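Phenolpthiocerol synthesis type-I polyketide synthase ppsA (Mycobacterium bovis, PDB 7AKC) probably loads and extends long-chain acyl starters with malonyl or methylmalonyl units for phthiocerol lipids, its acyltransferase domain being the piece present here. Local coordinates at residues A122-P127 / P253-E258; L153-P158 / T195-R200; F288-I291 / L297-A300. All coordinates share one frame; numbering follows the deposited sequence.

In the fold
All three contacts are buried, and all lie within the acyltransferase domain, yet they hold different elements. Contact 1 and contact 3 belong to the larger part, built round the parallel sheet; contact 2 lies in the smaller ferredoxin-like part, on the opposite side of the chain's centre from contact 1, with about 36 Å between their centres. Contact 3 is the most central of the three. Contacts 1 and 2 are apolar, the first joining two loops through an aromatic ring and the second packing leucines on a helix valine. Contact 3 is polar: a buried glutamate at a strand end accepts hydrogen bonds from backbone N-H groups of the turn before a helix.

Contact 1: residues A122-P127 / P253-E258; sequences AGALTP and PVFDAE
In F255, chi1 of -68° sets CG anti to the carbonyl carbon and beside the backbone N, sending the ring to A124; in L125, chi1 of -103°, off the staggered positions, lets CD1 approach CB and the carbonyl O of F255. The contact belongs to the α/β hydrolase-like part of the acyltransferase domain, where it joins the loop between helices 115-121 and 127-141 to the segment leading into helix 257-265.

The first loop leaves its helix through a Schellman motif. G123 takes a positive phi of 93°, a conformation in which a CB would press on the carbonyl O of A122, so glycine suits the place. The chain then turns A124 toward F255, and its small methyl suits the short gap: CB lies 3.5 Å from F255 CD2 and 4.1 Å from CG, approaching the ring obliquely.

F255 is the centre of an inverse gamma turn, marked by a weak bond of 2.8 Å from D256 N to V254 O. This tight turn points the benzyl group inward, while V254 and D256 face away from the other loop. D256 is then the N-cap of helix 257-265, just as T126 caps helix 127-141.

A large flat ring suits this buried junction because it can serve several neighbours: besides A124 it touches A119 and E115 of helix 115-121 and I241 of strand 240-242, and it meets H259 edge-to-face. L125 in turn rests on V120, P234 and W260.

No hydrogen bond crosses between the segments, and their touch is van der Waals contact. The methyl CD1 of L125 lies 4.0 Å from F255 CB and 3.5 Å from F255 O, a van der Waals approach to the backbone carbonyl.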
loop_
_atom_site.group_PDB
_atom_site.type_symbol
_atom_site.label_atom_id
_atom_site.label_comp_id
_atom_site.label_asym_id
_atom_site.label_seq_id
_atom_site.Cartn_x
_atom_site.Cartn_y
_atom_site.Cartn_z
ATOM N N ALA A 122 7.418 3.344 12.513
ATOM C CA ALA A 122 6.587 3.731 13.648
ATOM C C ALA A 122 7.019 3.082 14.974
ATOM O O ALA A 122 6.544 3.497 16.009
ATOM C CB ALA A 122 5.128 3.403 13.364
ATOM N N GLY A 123 7.891 2.075 14.934
ATOM C CA GLY A 123 8.357 1.393 16.131
ATOM C C GLY A 123 7.563 0.160 16.520
ATOM O O GLY A 123 7.856 -0.450 17.548
ATOM N N ALA A 124 6.547 -0.230 15.714
ATOM C CA ALA A 124 5.748 -1.416 16.054
ATOM C C ALA A 124 6.540 -2.703 15.864
ATOM O O ALA A 124 6.352 -3.674 16.593
ATOM C CB ALA A 124 4.471 -1.451 15.228
ATOM N N LEU A 125 7.457 -2.698 14.907
ATOM C CA LEU A 125 8.340 -3.818 14.617
ATOM C C LEU A 125 9.753 -3.289 14.467
ATOM O O LEU A 125 9.951 -2.148 14.032
ATOM C CB LEU A 125 7.938 -4.401 13.238
ATOM C CG LEU A 125 7.120 -5.702 13.133
ATOM C CD1 LEU A 125 5.917 -5.694 14.008
ATOM C CD2 LEU A 125 6.620 -5.888 11.710
ATOM N N THR A 126 10.726 -4.146 14.753
ATOM C CA THR A 126 12.164 -3.859 14.591
ATOM C C THR A 126 12.521 -3.981 13.104
ATOM O O THR A 126 11.797 -4.652 12.347
ATOM C CB THR A 126 13.034 -4.823 15.434
ATOM O OG1 THR A 126 12.957 -6.162 14.916
ATOM C CG2 THR A 126 12.720 -4.764 16.926
ATOM N N PRO A 127 13.648 -3.389 12.658
ATOM C CA PRO A 127 14.044 -3.550 11.249
ATOM C C PRO A 127 14.221 -5.012 10.847
ATOM O O PRO A 127 13.872 -5.377 9.728
ATOM C CB PRO A 127 15.381 -2.803 11.166
ATOM C CG PRO A 127 15.363 -1.854 12.300
ATOM C CD PRO A 127 14.604 -2.541 13.392
ATOM N N PRO A 253 -4.749 -1.699 15.442
ATOM C CA PRO A 253 -4.201 -3.008 15.176
ATOM C C PRO A 253 -2.906 -3.402 15.887
ATOM O O PRO A 253 -2.066 -2.562 16.111
ATOM C CB PRO A 253 -3.880 -2.937 13.683
ATOM C CG PRO A 253 -3.599 -1.470 13.401
ATOM C CD PRO A 253 -4.215 -0.678 14.536
ATOM N N VAL A 254 -2.796 -4.673 16.248
ATOM C CA VAL A 254 -1.556 -5.204 16.764
ATOM C C VAL A 254 -0.880 -5.682 15.489
ATOM O O VAL A 254 -1.490 -6.424 14.705
ATOM C CB VAL A 254 -1.775 -6.357 17.768
ATOM N N PHE A 255 0.350 -5.236 15.238
ATOM C CA PHE A 255 1.042 -5.597 13.992
ATOM C C PHE A 255 1.638 -7.011 14.009
ATOM O O PHE A 255 2.814 -7.200 13.710
ATOM C CB PHE A 255 2.077 -4.530 13.645
ATOM C CG PHE A 255 1.388 -3.240 13.269
ATOM C CD1 PHE A 255 0.876 -3.058 11.998
ATOM C CD2 PHE A 255 1.185 -2.237 14.207
ATOM C CE1 PHE A 255 0.214 -1.889 11.664
ATOM C CE2 PHE A 255 0.517 -1.069 13.864
ATOM C CZ PHE A 255 0.044 -0.900 12.589
ATOM N N ASP A 256 0.804 -8.017 14.325
ATOM C CA ASP A 256 1.213 -9.417 14.465
ATOM C C ASP A 256 0.969 -10.244 13.187
ATOM O O ASP A 256 0.553 -9.684 12.164
ATOM C CB ASP A 256 0.488 -10.035 15.697
ATOM C CG ASP A 256 -1.037 -9.953 15.619
ATOM O OD1 ASP A 256 -1.565 -9.575 14.541
ATOM O OD2 ASP A 256 -1.706 -10.266 16.638
ATOM N N ALA A 257 1.196 -11.581 13.257
ATOM C CA ALA A 257 0.994 -12.528 12.153
ATOM C C ALA A 257 -0.392 -12.389 11.516
ATOM O O ALA A 257 -0.484 -12.348 10.286
ATOM C CB ALA A 257 1.211 -13.959 12.639
ATOM N N GLU A 258 -1.453 -12.288 12.344
ATOM C CA GLU A 258 -2.828 -12.136 11.892
ATOM C C GLU A 258 -2.971 -10.848 11.094
ATOM O O GLU A 258 -3.568 -10.887 10.010
ATOM C CB GLU A 258 -3.835 -12.187 13.063
ATOM C CG GLU A 258 -5.277 -12.239 12.582
ATOM C CD GLU A 258 -5.620 -13.389 11.648
ATOM O OE1 GLU A 258 -5.827 -14.516 12.153
ATOM O OE2 GLU A 258 -5.681 -13.169 10.414
#

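Contact 2: residues L153-P158 / T195-R200; sequences LELDAP and TRVRAR
The ferredoxin-like small part of the acyltransferase domain packs its two helices on one face of a four-stranded antiparallel sheet, and here L153 and L155 pack on V197 of the second helix. L153 lies in strand 148-153, L155 in the link to helix 157-164, and V197 sits in the last turn of helix 187-199.

The link bends at E154, the centre of an inverse gamma turn closed by a weak bond of 3.0 Å from L155 N to L153 O. Its two leucines both turn their branches to the helix, whereas the carboxylate of E154 leads away and its OE1 bonds to Q180 NE2. D156 follows as N-cap of helix 157-164.

V197 points inward from its helix, and chi1 of 172° leaves CG2, the touching methyl, beside the backbone N and anti to the carbonyl carbon. A beta-branched residue suits this buried spot, holding its methyls close to the backbone, while the leucines, branched one carbon further out, reach it with CD2 and CD1. R196 and R198 beside it are exposed: R196 pairs with E192 in a salt bridge, and R198 NH2 reaches A204 O. A204 and L163 also pack on V197.

One methyl carries both apolar contacts: V197 CG2 lies 4.2 Å from L153 CD2 and 4.3 Å from L155 CD1.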
loop_
_atom_site.group_PDB
_atom_site.type_symbol
_atom_site.label_atom_id
_atom_site.label_comp_id
_atom_site.label_asym_id
_atom_site.label_seq_id
_atom_site.Cartn_x
_atom_site.Cartn_y
_atom_site.Cartn_z
ATOM N N LEU A 153 -8.337 1.880 -12.601
ATOM C CA LEU A 153 -9.536 2.288 -13.319
ATOM C C LEU A 153 -9.920 3.715 -12.947
ATOM O O LEU A 153 -9.881 4.084 -11.750
ATOM C CB LEU A 153 -10.706 1.361 -12.919
ATOM C CG LEU A 153 -10.428 -0.147 -12.972
ATOM C CD1 LEU A 153 -11.663 -0.923 -12.613
ATOM C CD2 LEU A 153 -9.884 -0.578 -14.337
ATOM N N GLU A 154 -10.347 4.515 -13.933
ATOM C CA GLU A 154 -10.813 5.863 -13.655
ATOM C C GLU A 154 -12.333 5.761 -13.389
ATOM O O GLU A 154 -13.189 6.269 -14.146
ATOM C CB GLU A 154 -10.436 6.856 -14.785
ATOM C CG GLU A 154 -8.950 6.866 -15.139
ATOM C CD GLU A 154 -7.931 7.160 -14.050
ATOM O OE1 GLU A 154 -8.248 7.964 -13.140
ATOM O OE2 GLU A 154 -6.808 6.600 -14.117
ATOM N N LEU A 155 -12.651 5.056 -12.310
ATOM C CA LEU A 155 -14.006 4.843 -11.796
ATOM C C LEU A 155 -13.963 4.994 -10.293
ATOM O O LEU A 155 -12.963 4.612 -9.647
ATOM C CB LEU A 155 -14.464 3.381 -12.074
ATOM C CG LEU A 155 -14.500 2.918 -13.521
ATOM C CD1 LEU A 155 -14.859 1.444 -13.580
ATOM C CD2 LEU A 155 -15.445 3.783 -14.406
ATOM N N ASP A 156 -15.100 5.471 -9.727
ATOM C CA ASP A 156 -15.191 5.534 -8.294
ATOM C C ASP A 156 -15.380 4.101 -7.703
ATOM O O ASP A 156 -15.539 3.140 -8.468
ATOM C CB ASP A 156 -16.246 6.540 -7.874
ATOM C CG ASP A 156 -17.694 6.238 -8.242
ATOM O OD1 ASP A 156 -18.023 5.056 -8.447
ATOM O OD2 ASP A 156 -18.506 7.182 -8.238
ATOM N N ALA A 157 -15.270 3.948 -6.357
ATOM C CA ALA A 157 -15.340 2.602 -5.783
ATOM C C ALA A 157 -16.706 1.913 -5.983
ATOM O O ALA A 157 -16.718 0.769 -6.409
ATOM C CB ALA A 157 -14.899 2.601 -4.310
ATOM N N PRO A 158 -17.858 2.610 -5.895
ATOM C CA PRO A 158 -19.139 1.890 -6.064
ATOM C C PRO A 158 -19.312 1.420 -7.519
ATOM O O PRO A 158 -19.739 0.288 -7.760
ATOM C CB PRO A 158 -20.189 2.929 -5.677
ATOM C CG PRO A 158 -19.464 3.840 -4.696
ATOM C CD PRO A 158 -18.064 3.951 -5.315
ATOM N N THR A 195 -10.720 -4.013 -21.104
ATOM C CA THR A 195 -11.437 -3.911 -22.365
ATOM C C THR A 195 -12.877 -3.433 -22.125
ATOM O O THR A 195 -13.359 -2.556 -22.852
ATOM C CB THR A 195 -11.453 -5.268 -23.081
ATOM O OG1 THR A 195 -10.101 -5.634 -23.380
ATOM C CG2 THR A 195 -12.273 -5.214 -24.435
ATOM N N ARG A 196 -13.570 -4.010 -21.106
ATOM C CA ARG A 196 -14.949 -3.601 -20.840
ATOM C C ARG A 196 -15.004 -2.130 -20.407
ATOM O O ARG A 196 -15.883 -1.383 -20.838
ATOM C CB ARG A 196 -15.557 -4.495 -19.730
ATOM C CG ARG A 196 -15.805 -5.948 -20.183
ATOM C CD ARG A 196 -16.561 -6.729 -19.111
ATOM N NE ARG A 196 -16.929 -8.071 -19.557
ATOM C CZ ARG A 196 -17.868 -8.822 -18.982
ATOM N NH1 ARG A 196 -18.560 -8.359 -17.945
ATOM N NH2 ARG A 196 -18.162 -10.022 -19.475
ATOM N N VAL A 197 -14.024 -1.695 -19.589
ATOM C CA VAL A 197 -14.021 -0.310 -19.089
ATOM C C VAL A 197 -13.800 0.619 -20.297
ATOM O O VAL A 197 -14.583 1.531 -20.496
ATOM C CB VAL A 197 -12.961 -0.099 -18.005
ATOM C CG1 VAL A 197 -12.819 1.389 -17.633
ATOM C CG2 VAL A 197 -13.306 -0.922 -16.760
ATOM N N ARG A 198 -12.847 0.290 -21.162
ATOM C CA ARG A 198 -12.601 1.086 -22.378
ATOM C C ARG A 198 -13.788 1.134 -23.325
ATOM O O ARG A 198 -14.008 2.150 -24.024
ATOM C CB ARG A 198 -11.346 0.565 -23.073
ATOM C CG ARG A 198 -10.099 0.964 -22.319
ATOM C CD ARG A 198 -8.877 0.339 -22.938
ATOM N NE ARG A 198 -7.698 0.627 -22.137
ATOM C CZ ARG A 198 -6.518 0.028 -22.284
ATOM N NH1 ARG A 198 -6.328 -0.852 -23.263
ATOM N NH2 ARG A 198 -5.509 0.332 -21.479
ATOM N N ALA A 199 -14.526 0.021 -23.421
ATOM C CA ALA A 199 -15.699 -0.062 -24.296
ATOM C C ALA A 199 -16.836 0.837 -23.824
ATOM O O ALA A 199 -17.704 1.187 -24.637
ATOM C CB ALA A 199 -16.190 -1.497 -24.407
ATOM N N ARG A 200 -16.827 1.211 -22.543
ATOM C CA ARG A 200 -17.776 2.138 -21.929
ATOM C C ARG A 200 -17.318 3.582 -22.070
ATOM O O ARG A 200 -17.910 4.437 -21.422
ATOM C CB ARG A 200 -17.924 1.806 -20.436
ATOM C CG ARG A 200 -18.672 0.503 -20.283
ATOM C CD ARG A 200 -18.558 -0.144 -18.939
ATOM N NE ARG A 200 -18.742 0.774 -17.814
ATOM C CZ ARG A 200 -18.853 0.370 -16.546
ATOM N NH1 ARG A 200 -18.888 -0.925 -16.252
ATOM N NH2 ARG A 200 -19.029 1.259 -15.571
#

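Contact 3: residues F288-I291 / L297-A300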
loop_
_atom_site.group_PDB
_atom_site.type_symbol
_atom_site.label_atom_id
_atom_site.label_comp_id
_atom_site.label_asym_id
_atom_site.label_seq_id
_atom_site.Cartn_x
_atom_site.Cartn_y
_atom_site.Cartn_z
ATOM N N PHE A 288 2.850 15.596 3.084
ATOM C CA PHE A 288 2.918 14.167 2.859
ATOM C C PHE A 288 4.135 13.904 1.998
ATOM O O PHE A 288 4.295 14.534 0.955
ATOM C CB PHE A 288 1.643 13.672 2.153
ATOM C CG PHE A 288 0.437 13.731 3.065
ATOM C CD1 PHE A 288 -0.212 14.931 3.312
ATOM C CD2 PHE A 288 -0.075 12.581 3.643
ATOM C CE1 PHE A 288 -1.283 14.996 4.197
ATOM C CE2 PHE A 288 -1.190 12.641 4.482
ATOM C CZ PHE A 288 -1.785 13.851 4.753
ATOM N N ILE A 289 5.027 13.045 2.478
ATOM C CA ILE A 289 6.251 12.725 1.788
ATOM C C ILE A 289 6.262 11.258 1.476
ATOM O O ILE A 289 6.273 10.446 2.386
ATOM C CB ILE A 289 7.496 13.136 2.611
ATOM C CG1 ILE A 289 7.395 14.601 3.088
ATOM C CG2 ILE A 289 8.775 12.879 1.805
ATOM C CD1 ILE A 289 8.585 15.091 3.979
ATOM N N GLU A 290 6.271 10.917 0.204
ATOM C CA GLU A 290 6.362 9.523 -0.224
ATOM C C GLU A 290 7.838 9.147 -0.117
ATOM O O GLU A 290 8.678 9.852 -0.671
ATOM C CB GLU A 290 5.895 9.397 -1.673
ATOM C CG GLU A 290 6.002 7.966 -2.181
ATOM C CD GLU A 290 5.501 7.754 -3.593
ATOM O OE1 GLU A 290 4.556 8.461 -4.003
ATOM O OE2 GLU A 290 6.070 6.892 -4.305
ATOM N N ILE A 291 8.167 8.089 0.630
ATOM C CA ILE A 291 9.554 7.663 0.813
ATOM C C ILE A 291 9.859 6.595 -0.207
ATOM O O ILE A 291 9.691 5.403 0.069
ATOM C CB ILE A 291 9.825 7.192 2.267
ATOM C CG1 ILE A 291 9.238 8.191 3.306
ATOM C CG2 ILE A 291 11.313 6.979 2.498
ATOM C CD1 ILE A 291 9.773 9.617 3.174
ATOM N N LEU A 297 2.453 7.855 -5.850
ATOM C CA LEU A 297 1.227 8.095 -5.086
ATOM C C LEU A 297 0.938 9.580 -4.861
ATOM O O LEU A 297 -0.090 9.881 -4.249
ATOM C CB LEU A 297 1.318 7.368 -3.727
ATOM C CG LEU A 297 1.552 5.837 -3.781
ATOM C CD1 LEU A 297 1.794 5.259 -2.393
ATOM C CD2 LEU A 297 0.399 5.123 -4.436
ATOM N N THR A 298 1.824 10.507 -5.324
ATOM C CA THR A 298 1.604 11.918 -5.003
ATOM C C THR A 298 0.287 12.474 -5.534
ATOM O O THR A 298 -0.398 13.157 -4.767
ATOM C CB THR A 298 2.797 12.784 -5.372
ATOM O OG1 THR A 298 3.038 12.736 -6.782
ATOM C CG2 THR A 298 4.014 12.369 -4.598
ATOM N N GLN A 299 -0.104 12.155 -6.776
ATOM C CA GLN A 299 -1.379 12.675 -7.286
ATOM C C GLN A 299 -2.569 12.045 -6.559
ATOM O O GLN A 299 -3.528 12.758 -6.272
ATOM C CB GLN A 299 -1.511 12.607 -8.813
ATOM C CG GLN A 299 -2.676 13.468 -9.332
ATOM C CD GLN A 299 -2.453 14.971 -9.188
ATOM O OE1 GLN A 299 -1.439 15.530 -9.649
ATOM N NE2 GLN A 299 -3.419 15.669 -8.598
ATOM N N ALA A 300 -2.481 10.764 -6.153
ATOM C CA ALA A 300 -3.555 10.132 -5.367
ATOM C C ALA A 300 -3.738 10.829 -4.037
ATOM O O ALA A 300 -4.872 10.975 -3.562
ATOM C CB ALA A 300 -3.245 8.663 -5.115
#
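E290 and L297 make the tight side of this contact. The glutamate has CG anti to the backbone N (chi1 179°), and its chain, extended beyond CG, carries the carboxylate from the strand end across to the turn before helix 298-308. L297 N bonds to E290 OE1 at 2.9 Å with an N-H...O angle of 157°, on the syn side and 25° out of the carboxylate plane. L297 CB packs at 3.4 Å from E290 OE1. The other oxygen, OE2, is bonded by S292 OG and L296 N, so both oxygens of this buried group are satisfied. A glutamate suits the place because two oxygens can gather the donors of one turn; the nearby helix start probably also steadies its charge. L297, apolar and buried, turns its branches to S28, H111 and F270.

The T298 side is looser and partly exposed: its CG2 stays 4.0 Å from E290 OE1, and its N, at 3.7 Å from OE1, makes no bond to it. Beyond it Q299 is exposed and reaches D303 along its own helix. This strand-to-helix turn belongs to the right-handed beta-alpha-beta crossover of strand 287-290, helix 298-308 and strand 315-317.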